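Local coordinates for protein apical membrane antigen 1, soluble form (Toxoplasma gondii, PDB 2X2Z) that takes part in host cell invasion as the parasite-surface component of the moving junction complex, which includes the rhoptry neck proteins RON2, RON4, RON5 and RON8, at residues Thr45-Pro50 with Trp291-Ser296; Phe136-Met141 with Tyr150-Val155. One frame throughout, in Å; residues are numbered along the deposited sequence.

Contact 1: residues Thr45-Pro50 with Trp291-Ser296; sequences TLYREP and WPLHQS
Residues 45-48 and 291-294 run 95° apart, and their backbones meet in a single bridge at Tyr47 and Leu293. Two backbone hydrogen bonds close it: His294 N to Leu46 O (3.0 Å) and Arg48 N to Pro292 O (2.9 Å). Pro292 O also lies at the edge of the Tyr47 ring, in its plane. Trp291 comes over one face of that ring. Its CE3 points at the ring centre in a T-shaped (edge-to-face) pair, with planes at 89° and centroids 5.1 Å apart. Leu293 CD2 reaches Tyr47 CE2 at 3.8 Å and packs against Thr45 CG2. Beyond the bridge, Leu46 CD2 sits over one face of the His294 imidazole, offset toward its rim and 3.6 Å from the ring centroid, a CH-pi contact. The Arg48 chain bends at chi3 (80°), and its CG and CD pass Leu293 O. This is a junction between DI and DII: a DII loop lies across a DI strand. The indole also stacks on the Tyr150 ring of DI. The two backbone bonds set the course of the loop, and each domain gives a side-chain donor to a carbonyl of the other: Trp291 NE1 to Tyr167 O of DI, Arg48 NH1 to Asp274 O of DII.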
ATOM      1  N   THR A  45       2.090 -20.855 -20.315  1.00 27.93           N
ATOM      2  CA  THR A  45       3.011 -20.667 -19.175  1.00 26.84           C
ATOM      3  C   THR A  45       2.297 -20.000 -17.963  1.00 25.67           C
ATOM      4  O   THR A  45       1.571 -19.014 -18.121  1.00 25.81           O
ATOM      5  CB  THR A  45       4.333 -19.931 -19.588  1.00 29.13           C
ATOM      6  OG1 THR A  45       5.009 -20.688 -20.612  1.00 30.74           O
ATOM      7  CG2 THR A  45       5.301 -19.749 -18.376  1.00 25.69           C
ATOM      8  N   LEU A  46       2.460 -20.583 -16.777  1.00 24.05           N
ATOM      9  CA  LEU A  46       1.844 -20.026 -15.561  1.00 23.56           C
ATOM     10  C   LEU A  46       2.624 -18.853 -14.893  1.00 21.80           C
ATOM     11  O   LEU A  46       3.751 -19.037 -14.400  1.00 20.05           O
ATOM     12  CB  LEU A  46       1.586 -21.142 -14.561  1.00 22.35           C
ATOM     13  CG  LEU A  46       0.512 -20.875 -13.510  1.00 25.12           C
ATOM     14  CD1 LEU A  46      -0.885 -20.444 -14.118  1.00 25.29           C
ATOM     15  CD2 LEU A  46       0.371 -22.116 -12.605  1.00 26.21           C
ATOM     16  N   TYR A  47       1.992 -17.682 -14.860  1.00 20.45           N
ATOM     17  CA  TYR A  47       2.607 -16.435 -14.307  1.00 18.62           C
ATOM     18  C   TYR A  47       1.904 -15.929 -13.048  1.00 18.81           C
ATOM     19  O   TYR A  47       0.686 -16.134 -12.838  1.00 18.62           O
ATOM     20  CB  TYR A  47       2.579 -15.311 -15.344  1.00 19.40           C
ATOM     21  CG  TYR A  47       3.393 -15.643 -16.577  1.00 17.94           C
ATOM     22  CD1 TYR A  47       2.768 -16.088 -17.729  1.00 17.19           C
ATOM     23  CD2 TYR A  47       4.800 -15.539 -16.570  1.00 19.17           C
ATOM     24  CE1 TYR A  47       3.486 -16.400 -18.852  1.00 16.85           C
ATOM     25  CE2 TYR A  47       5.541 -15.879 -17.709  1.00 18.57           C
ATOM     26  CZ  TYR A  47       4.864 -16.313 -18.846  1.00 20.35           C
ATOM     27  OH  TYR A  47       5.563 -16.639 -20.008  1.00 24.60           O
ATOM     28  N   ARG A  48       2.669 -15.231 -12.215  1.00 18.03           N
ATOM     29  CA  ARG A  48       2.142 -14.626 -11.018  1.00 15.94           C
ATOM     30  C   ARG A  48       1.613 -13.287 -11.464  1.00 16.64           C
ATOM     31  O   ARG A  48       2.160 -12.648 -12.402  1.00 14.33           O
ATOM     32  CB  ARG A  48       3.246 -14.479  -9.978  1.00 16.18           C
ATOM     33  CG  ARG A  48       3.817 -15.827  -9.488  1.00 13.38           C
ATOM     34  CD  ARG A  48       4.690 -15.643  -8.280  1.00 15.72           C
ATOM     35  NE  ARG A  48       3.815 -15.523  -7.111  1.00 12.65           N
ATOM     36  CZ  ARG A  48       4.176 -15.121  -5.916  1.00 16.01           C
ATOM     37  NH1 ARG A  48       5.486 -14.879  -5.624  1.00 14.74           N
ATOM     38  NH2 ARG A  48       3.220 -15.037  -4.985  1.00 18.54           N
ATOM     39  N   GLU A  49       0.549 -12.868 -10.781  1.00 16.84           N
ATOM     40  CA  GLU A  49      -0.208 -11.680 -11.146  1.00 14.93           C
ATOM     41  C   GLU A  49      -0.522 -10.873  -9.916  1.00 14.34           C
ATOM     42  O   GLU A  49      -1.029 -11.397  -8.936  1.00 15.33           O
ATOM     43  CB  GLU A  49      -1.531 -12.097 -11.769  1.00 15.81           C
ATOM     44  CG  GLU A  49      -2.322 -10.942 -12.380  1.00 12.43           C
ATOM     45  CD  GLU A  49      -3.830 -11.341 -12.606  1.00 17.15           C
ATOM     46  OE1 GLU A  49      -4.370 -12.208 -11.916  1.00 14.88           O
ATOM     47  OE2 GLU A  49      -4.455 -10.835 -13.504  1.00 16.49           O
ATOM     48  N   PRO A  50      -0.282  -9.560  -9.962  1.00 14.54           N
ATOM     49  CA  PRO A  50      -0.772  -8.768  -8.836  1.00 13.56           C
ATOM     50  C   PRO A  50      -2.298  -8.765  -8.717  1.00 15.59           C
ATOM     51  O   PRO A  50      -3.009  -8.630  -9.758  1.00 17.39           O
ATOM     52  CB  PRO A  50      -0.258  -7.356  -9.123  1.00 14.81           C
ATOM     53  CG  PRO A  50       0.840  -7.489 -10.271  1.00 12.86           C
ATOM     54  CD  PRO A  50       0.442  -8.793 -10.993  1.00 13.14           C
ATOM     55  N   TRP A 291       7.403 -11.154 -16.604  1.00 21.21           N
ATOM     56  CA  TRP A 291       6.490 -11.412 -15.490  1.00 20.79           C
ATOM     57  C   TRP A 291       7.107 -12.503 -14.598  1.00 20.23           C
ATOM     58  O   TRP A 291       7.715 -13.383 -15.117  1.00 19.10           O
ATOM     59  CB  TRP A 291       5.117 -11.885 -16.046  1.00 20.66           C
ATOM     60  CG  TRP A 291       4.539 -10.965 -17.139  1.00 22.49           C
ATOM     61  CD1 TRP A 291       4.653  -9.607 -17.193  1.00 22.73           C
ATOM     62  CD2 TRP A 291       3.727 -11.337 -18.282  1.00 26.42           C
ATOM     63  NE1 TRP A 291       4.024  -9.104 -18.307  1.00 26.20           N
ATOM     64  CE2 TRP A 291       3.430 -10.133 -18.991  1.00 27.22           C
ATOM     65  CE3 TRP A 291       3.244 -12.562 -18.790  1.00 27.38           C
ATOM     66  CZ2 TRP A 291       2.641 -10.105 -20.171  1.00 29.19           C
ATOM     67  CZ3 TRP A 291       2.451 -12.540 -19.991  1.00 28.95           C
ATOM     68  CH2 TRP A 291       2.152 -11.313 -20.652  1.00 31.64           C
ATOM     69  N   PRO A 292       6.868 -12.482 -13.280  1.00 19.70           N
ATOM     70  CA  PRO A 292       7.324 -13.558 -12.415  1.00 20.15           C
ATOM     71  C   PRO A 292       6.666 -14.888 -12.766  1.00 21.32           C
ATOM     72  O   PRO A 292       5.433 -14.943 -13.129  1.00 19.48           O
ATOM     73  CB  PRO A 292       6.817 -13.144 -11.037  1.00 20.34           C
ATOM     74  CG  PRO A 292       6.387 -11.682 -11.174  1.00 17.52           C
ATOM     75  CD  PRO A 292       5.856 -11.661 -12.587  1.00 21.39           C
ATOM     76  N   LEU A 293       7.462 -15.941 -12.663  1.00 21.87           N
ATOM     77  CA  LEU A 293       6.945 -17.273 -12.915  1.00 24.02           C
ATOM     78  C   LEU A 293       6.303 -17.825 -11.665  1.00 23.57           C
ATOM     79  O   LEU A 293       6.766 -17.586 -10.568  1.00 22.72           O
ATOM     80  CB  LEU A 293       8.056 -18.198 -13.409  1.00 23.86           C
ATOM     81  CG  LEU A 293       8.760 -17.822 -14.717  1.00 26.38           C
ATOM     82  CD1 LEU A 293      10.167 -18.482 -14.775  1.00 21.55           C
ATOM     83  CD2 LEU A 293       7.960 -18.229 -15.906  1.00 27.24           C
ATOM     84  N   HIS A 294       5.200 -18.556 -11.841  1.00 26.65           N
ATOM     85  CA  HIS A 294       4.634 -19.415 -10.785  1.00 27.51           C
ATOM     86  C   HIS A 294       5.719 -20.352 -10.201  1.00 28.45           C
ATOM     87  O   HIS A 294       6.580 -20.827 -10.908  1.00 28.03           O
ATOM     88  CB  HIS A 294       3.465 -20.232 -11.354  1.00 27.46           C
ATOM     89  CG  HIS A 294       2.919 -21.235 -10.394  1.00 26.29           C
ATOM     90  ND1 HIS A 294       1.894 -20.945  -9.528  1.00 26.26           N
ATOM     91  CD2 HIS A 294       3.259 -22.530 -10.154  1.00 25.60           C
ATOM     92  CE1 HIS A 294       1.606 -22.025  -8.812  1.00 26.04           C
ATOM     93  NE2 HIS A 294       2.418 -22.996  -9.172  1.00 24.83           N
ATOM     94  N   GLN A 295       5.724 -20.522  -8.892  1.00 30.94           N
ATOM     95  CA  GLN A 295       6.670 -21.410  -8.191  1.00 32.74           C
ATOM     96  C   GLN A 295       5.813 -22.117  -7.168  1.00 33.51           C
ATOM     97  O   GLN A 295       5.049 -21.431  -6.471  1.00 33.03           O
ATOM     98  CB  GLN A 295       7.689 -20.613  -7.377  1.00 33.62           C
ATOM     99  CG  GLN A 295       8.744 -19.905  -8.165  1.00 38.19           C
ATOM    100  CD  GLN A 295       9.682 -19.064  -7.284  1.00 40.96           C
ATOM    101  OE1 GLN A 295      10.118 -19.479  -6.200  1.00 42.99           O
ATOM    102  NE2 GLN A 295      10.009 -17.894  -7.767  1.00 42.66           N
ATOM    103  N   SER A 296       5.975 -23.446  -7.041  1.00 34.48           N
ATOM    104  CA  SER A 296       5.286 -24.306  -6.036  1.00 35.63           C
ATOM    105  C   SER A 296       5.291 -23.672  -4.646  1.00 34.94           C
ATOM    106  O   SER A 296       4.251 -23.559  -3.991  1.00 35.65           O
ATOM    107  CB  SER A 296       5.979 -25.714  -5.923  1.00 36.13           C
ATOM    108  OG  SER A 296       5.991 -26.466  -7.140  1.00 40.01           O
TER

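Contact 2: residues Phe136-Met141 with Tyr150-Val155; sequences FKTVAM and YRYPFV
Phe136 and Arg151 meet in DI, part of a family of the PAN clan, where the end of helix 127-136 turns into a short extended segment beside strand 150-157. Residues 139-141 lie antiparallel to 150-151, loosely bonded. The Phe136 side chain has CG anti to the backbone N (chi1 -173°), and its ring lies flat against one face of the Arg151 guanidinium, offset toward the rim. The two planes are 7° apart with centres 4.2 Å apart, an offset stack with cation-pi character. Phe136 O is gripped twice. Arg151 NE donates to it at 2.9 Å, in the carbonyl plane and on a lone pair. Water 1 donates to the same oxygen and accepts from Arg151 NH2, so carbonyl and water both lie at the guanidinium edge, in its plane. These bonds and the stack fix the rotation of the guanidinium. Arg151 NH1 has a further weak bond to Tyr211 OH. The chain leaves the helix at Lys137, and Thr138 turns its OG1 back to Phe134 O. The Thr138 carbonyl oxygen faces the Tyr152 ring obliquely. Val139 CG1 packs on Arg151 CG at 3.6 Å and lies on the opposite side of the guanidinium from Phe136, near its NE end. Val139 CA also makes a CA-H...O contact with Tyr150 O. That oxygen accepts the backbone bond from Ala140 N at 2.8 Å, almost straight in line with its carbonyl. Ala140 CB rests between Tyr150 CB and the end of Tyr152, 3.3 Å from Tyr152 OH. Tyr152 OH is 2.7 Å from water 2, which lies in the plane of the Tyr152 ring, at its edge, and also gives a weak bond to Val139 O.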
ATOM      1  N   PHE A 136      -8.060  -2.587 -15.161  1.00 19.54           N
ATOM      2  CA  PHE A 136      -8.929  -3.740 -15.098  1.00 20.25           C
ATOM      3  C   PHE A 136      -9.558  -4.135 -16.482  1.00 21.26           C
ATOM      4  O   PHE A 136      -9.777  -5.328 -16.804  1.00 19.82           O
ATOM      5  CB  PHE A 136     -10.029  -3.550 -14.045  1.00 20.31           C
ATOM      6  CG  PHE A 136     -10.838  -4.779 -13.846  1.00 20.35           C
ATOM      7  CD1 PHE A 136     -12.102  -4.892 -14.412  1.00 21.27           C
ATOM      8  CD2 PHE A 136     -10.307  -5.848 -13.130  1.00 20.74           C
ATOM      9  CE1 PHE A 136     -12.867  -6.063 -14.250  1.00 22.43           C
ATOM     10  CE2 PHE A 136     -11.018  -7.028 -12.955  1.00 23.48           C
ATOM     11  CZ  PHE A 136     -12.332  -7.159 -13.551  1.00 23.15           C
ATOM     12  N   LYS A 137      -9.835  -3.141 -17.274  1.00 22.34           N
ATOM     13  CA  LYS A 137     -10.328  -3.414 -18.604  1.00 26.27           C
ATOM     14  C   LYS A 137      -9.248  -3.664 -19.644  1.00 27.55           C
ATOM     15  O   LYS A 137      -9.570  -3.803 -20.811  1.00 28.48           O
ATOM     16  CB  LYS A 137     -11.351  -2.333 -19.006  1.00 26.57           C
ATOM     17  CG  LYS A 137     -12.615  -2.475 -18.129  1.00 28.69           C
ATOM     18  CD  LYS A 137     -13.445  -1.226 -18.078  1.00 33.38           C
ATOM     19  CE  LYS A 137     -14.919  -1.580 -17.846  1.00 34.72           C
ATOM     20  NZ  LYS A 137     -15.738  -0.323 -18.074  1.00 37.14           N
ATOM     21  N   THR A 138      -7.980  -3.782 -19.210  1.00 28.86           N
ATOM     22  CA  THR A 138      -6.823  -3.986 -20.100  1.00 31.00           C
ATOM     23  C   THR A 138      -6.076  -5.281 -19.775  1.00 32.51           C
ATOM     24  O   THR A 138      -5.512  -5.464 -18.669  1.00 33.48           O
ATOM     25  CB  THR A 138      -5.787  -2.821 -19.998  1.00 31.39           C
ATOM     26  OG1 THR A 138      -6.439  -1.584 -20.300  1.00 30.73           O
ATOM     27  CG2 THR A 138      -4.572  -3.044 -20.945  1.00 31.52           C
ATOM     28  N   VAL A 139      -6.055  -6.180 -20.729  1.00 33.18           N
ATOM     29  CA  VAL A 139      -5.588  -7.504 -20.433  1.00 34.66           C
ATOM     30  C   VAL A 139      -4.441  -7.842 -21.363  1.00 34.75           C
ATOM     31  O   VAL A 139      -4.376  -7.292 -22.466  1.00 36.22           O
ATOM     32  CB  VAL A 139      -6.760  -8.563 -20.526  1.00 34.83           C
ATOM     33  CG1 VAL A 139      -7.739  -8.402 -19.398  1.00 34.34           C
ATOM     34  CG2 VAL A 139      -7.467  -8.486 -21.885  1.00 35.79           C
ATOM     35  N   ALA A 140      -3.533  -8.716 -20.941  1.00 35.55           N
ATOM     36  CA  ALA A 140      -2.520  -9.224 -21.875  1.00 36.99           C
ATOM     37  C   ALA A 140      -3.218  -9.912 -23.062  1.00 38.75           C
ATOM     38  O   ALA A 140      -4.273 -10.524 -22.898  1.00 37.95           O
ATOM     39  CB  ALA A 140      -1.552 -10.183 -21.172  1.00 36.50           C
ATOM     40  N   MET A 141      -2.670  -9.771 -24.265  1.00 40.64           N
ATOM     41  CA  MET A 141      -3.159 -10.565 -25.383  1.00 43.57           C
ATOM     42  C   MET A 141      -2.101 -11.637 -25.574  1.00 45.27           C
ATOM     43  O   MET A 141      -0.908 -11.370 -25.428  1.00 46.10           O
ATOM     44  CB  MET A 141      -3.328  -9.742 -26.669  1.00 43.65           C
ATOM     45  CG  MET A 141      -4.091  -8.430 -26.547  1.00 44.54           C
ATOM     46  SD  MET A 141      -5.816  -8.681 -26.098  1.00 51.04           S
ATOM     47  CE  MET A 141      -6.572  -9.020 -27.710  1.00 48.50           C
ATOM     48  N   TYR A 150      -4.914 -12.287 -17.795  1.00 23.52           N
ATOM     49  CA  TYR A 150      -3.814 -11.702 -17.043  1.00 21.91           C
ATOM     50  C   TYR A 150      -3.930 -10.180 -17.241  1.00 20.21           C
ATOM     51  O   TYR A 150      -4.076  -9.707 -18.348  1.00 20.87           O
ATOM     52  CB  TYR A 150      -2.472 -12.248 -17.519  1.00 20.87           C
ATOM     53  CG  TYR A 150      -1.282 -11.861 -16.654  1.00 22.65           C
ATOM     54  CD1 TYR A 150      -0.683 -12.788 -15.815  1.00 20.52           C
ATOM     55  CD2 TYR A 150      -0.786 -10.566 -16.669  1.00 23.18           C
ATOM     56  CE1 TYR A 150       0.407 -12.441 -15.010  1.00 21.72           C
ATOM     57  CE2 TYR A 150       0.286 -10.218 -15.880  1.00 22.50           C
ATOM     58  CZ  TYR A 150       0.890 -11.151 -15.081  1.00 20.43           C
ATOM     59  OH  TYR A 150       1.940 -10.753 -14.289  1.00 23.75           O
ATOM     60  N   ARG A 151      -3.918  -9.451 -16.132  1.00 18.69           N
ATOM     61  CA  ARG A 151      -4.142  -8.022 -16.076  1.00 18.13           C
ATOM     62  C   ARG A 151      -2.892  -7.385 -15.457  1.00 18.00           C
ATOM     63  O   ARG A 151      -2.453  -7.818 -14.429  1.00 14.78           O
ATOM     64  CB  ARG A 151      -5.344  -7.760 -15.181  1.00 18.02           C
ATOM     65  CG  ARG A 151      -6.677  -8.119 -15.925  1.00 19.11           C
ATOM     66  CD  ARG A 151      -7.845  -7.782 -15.066  1.00 25.29           C
ATOM     67  NE  ARG A 151      -9.129  -7.988 -15.781  1.00 26.76           N
ATOM     68  CZ  ARG A 151      -9.797  -9.133 -15.786  1.00 27.00           C
ATOM     69  NH1 ARG A 151      -9.357 -10.171 -15.088  1.00 26.26           N
ATOM     70  NH2 ARG A 151     -10.940  -9.220 -16.458  1.00 31.43           N
ATOM     71  N   TYR A 152      -2.376  -6.358 -16.124  1.00 17.33           N
ATOM     72  CA  TYR A 152      -1.200  -5.618 -15.680  1.00 16.70           C
ATOM     73  C   TYR A 152      -1.504  -4.680 -14.520  1.00 16.22           C
ATOM     74  O   TYR A 152      -2.625  -4.228 -14.391  1.00 18.88           O
ATOM     75  CB  TYR A 152      -0.691  -4.800 -16.832  1.00 13.98           C
ATOM     76  CG  TYR A 152      -0.444  -5.548 -18.102  1.00 16.23           C
ATOM     77  CD1 TYR A 152      -1.279  -5.354 -19.228  1.00 16.61           C
ATOM     78  CD2 TYR A 152       0.653  -6.407 -18.234  1.00 15.17           C
ATOM     79  CE1 TYR A 152      -1.054  -6.040 -20.456  1.00 20.14           C
ATOM     80  CE2 TYR A 152       0.885  -7.070 -19.475  1.00 17.82           C
ATOM     81  CZ  TYR A 152       0.007  -6.892 -20.575  1.00 18.34           C
ATOM     82  OH  TYR A 152       0.255  -7.514 -21.798  1.00 17.48           O
ATOM     83  N   PRO A 153      -0.513  -4.444 -13.617  1.00 15.36           N
ATOM     84  CA  PRO A 153      -0.705  -3.500 -12.554  1.00 13.94           C
ATOM     85  C   PRO A 153      -0.644  -2.088 -13.166  1.00 14.16           C
ATOM     86  O   PRO A 153      -0.225  -1.925 -14.333  1.00 12.00           O
ATOM     87  CB  PRO A 153       0.480  -3.818 -11.596  1.00 16.56           C
ATOM     88  CG  PRO A 153       1.570  -4.373 -12.533  1.00 16.12           C
ATOM     89  CD  PRO A 153       0.734  -5.236 -13.452  1.00 13.99           C
ATOM     90  N   PHE A 154      -1.014  -1.054 -12.408  1.00 14.17           N
ATOM     91  CA  PHE A 154      -0.986   0.281 -12.973  1.00 13.92           C
ATOM     92  C   PHE A 154      -0.299   1.228 -12.007  1.00 14.04           C
ATOM     93  O   PHE A 154      -0.258   0.937 -10.849  1.00 14.88           O
ATOM     94  CB  PHE A 154      -2.422   0.782 -13.177  1.00 11.97           C
ATOM     95  CG  PHE A 154      -3.152   1.053 -11.891  1.00 14.39           C
ATOM     96  CD1 PHE A 154      -3.102   2.327 -11.310  1.00 15.09           C
ATOM     97  CD2 PHE A 154      -3.876   0.023 -11.246  1.00 16.33           C
ATOM     98  CE1 PHE A 154      -3.762   2.600 -10.123  1.00 13.78           C
ATOM     99  CE2 PHE A 154      -4.538   0.271 -10.046  1.00 18.90           C
ATOM    100  CZ  PHE A 154      -4.479   1.575  -9.472  1.00 17.40           C
ATOM    101  N   VAL A 155       0.147   2.385 -12.504  1.00 14.83           N
ATOM    102  CA  VAL A 155       0.474   3.526 -11.658  1.00 14.70           C
ATOM    103  C   VAL A 155      -0.268   4.754 -12.116  1.00 15.67           C
ATOM    104  O   VAL A 155      -0.169   5.141 -13.266  1.00 15.90           O
ATOM    105  CB  VAL A 155       1.991   3.799 -11.707  1.00 14.96           C
ATOM    106  CG1 VAL A 155       2.327   5.125 -10.999  1.00 10.22           C
ATOM    107  CG2 VAL A 155       2.663   2.591 -11.169  1.00 11.65           C
TER
HETATM  108  O   HOH W   1     -11.912  -6.832 -17.686  1.00 30.68           O
HETATM  109  O   HOH W   2      -1.353  -6.682 -23.850  1.00 38.18           O

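Overall arrangement
From the N terminus, strand 45-49 comes first, and its partner 291-296 follows only after 240 further residues. Contact 1 therefore closes a long loop that joins DI to DII. Contact 2 is nested inside this loop. It closes a short one of eight residues within DI, bringing the end of helix 127-136 beside the start of strand 150-157, a strand of the five-stranded antiparallel sheet of DI. The two contacts touch directly, with centres about 15 Å apart. Arg48 O probably bonds to Tyr150 OH, which also bonds Ser169 OG, and Glu49 OE2 to Arg151 N. Trp291 also packs on Tyr152. The start of strand 150-157 thus links the helix end to the interdomain junction.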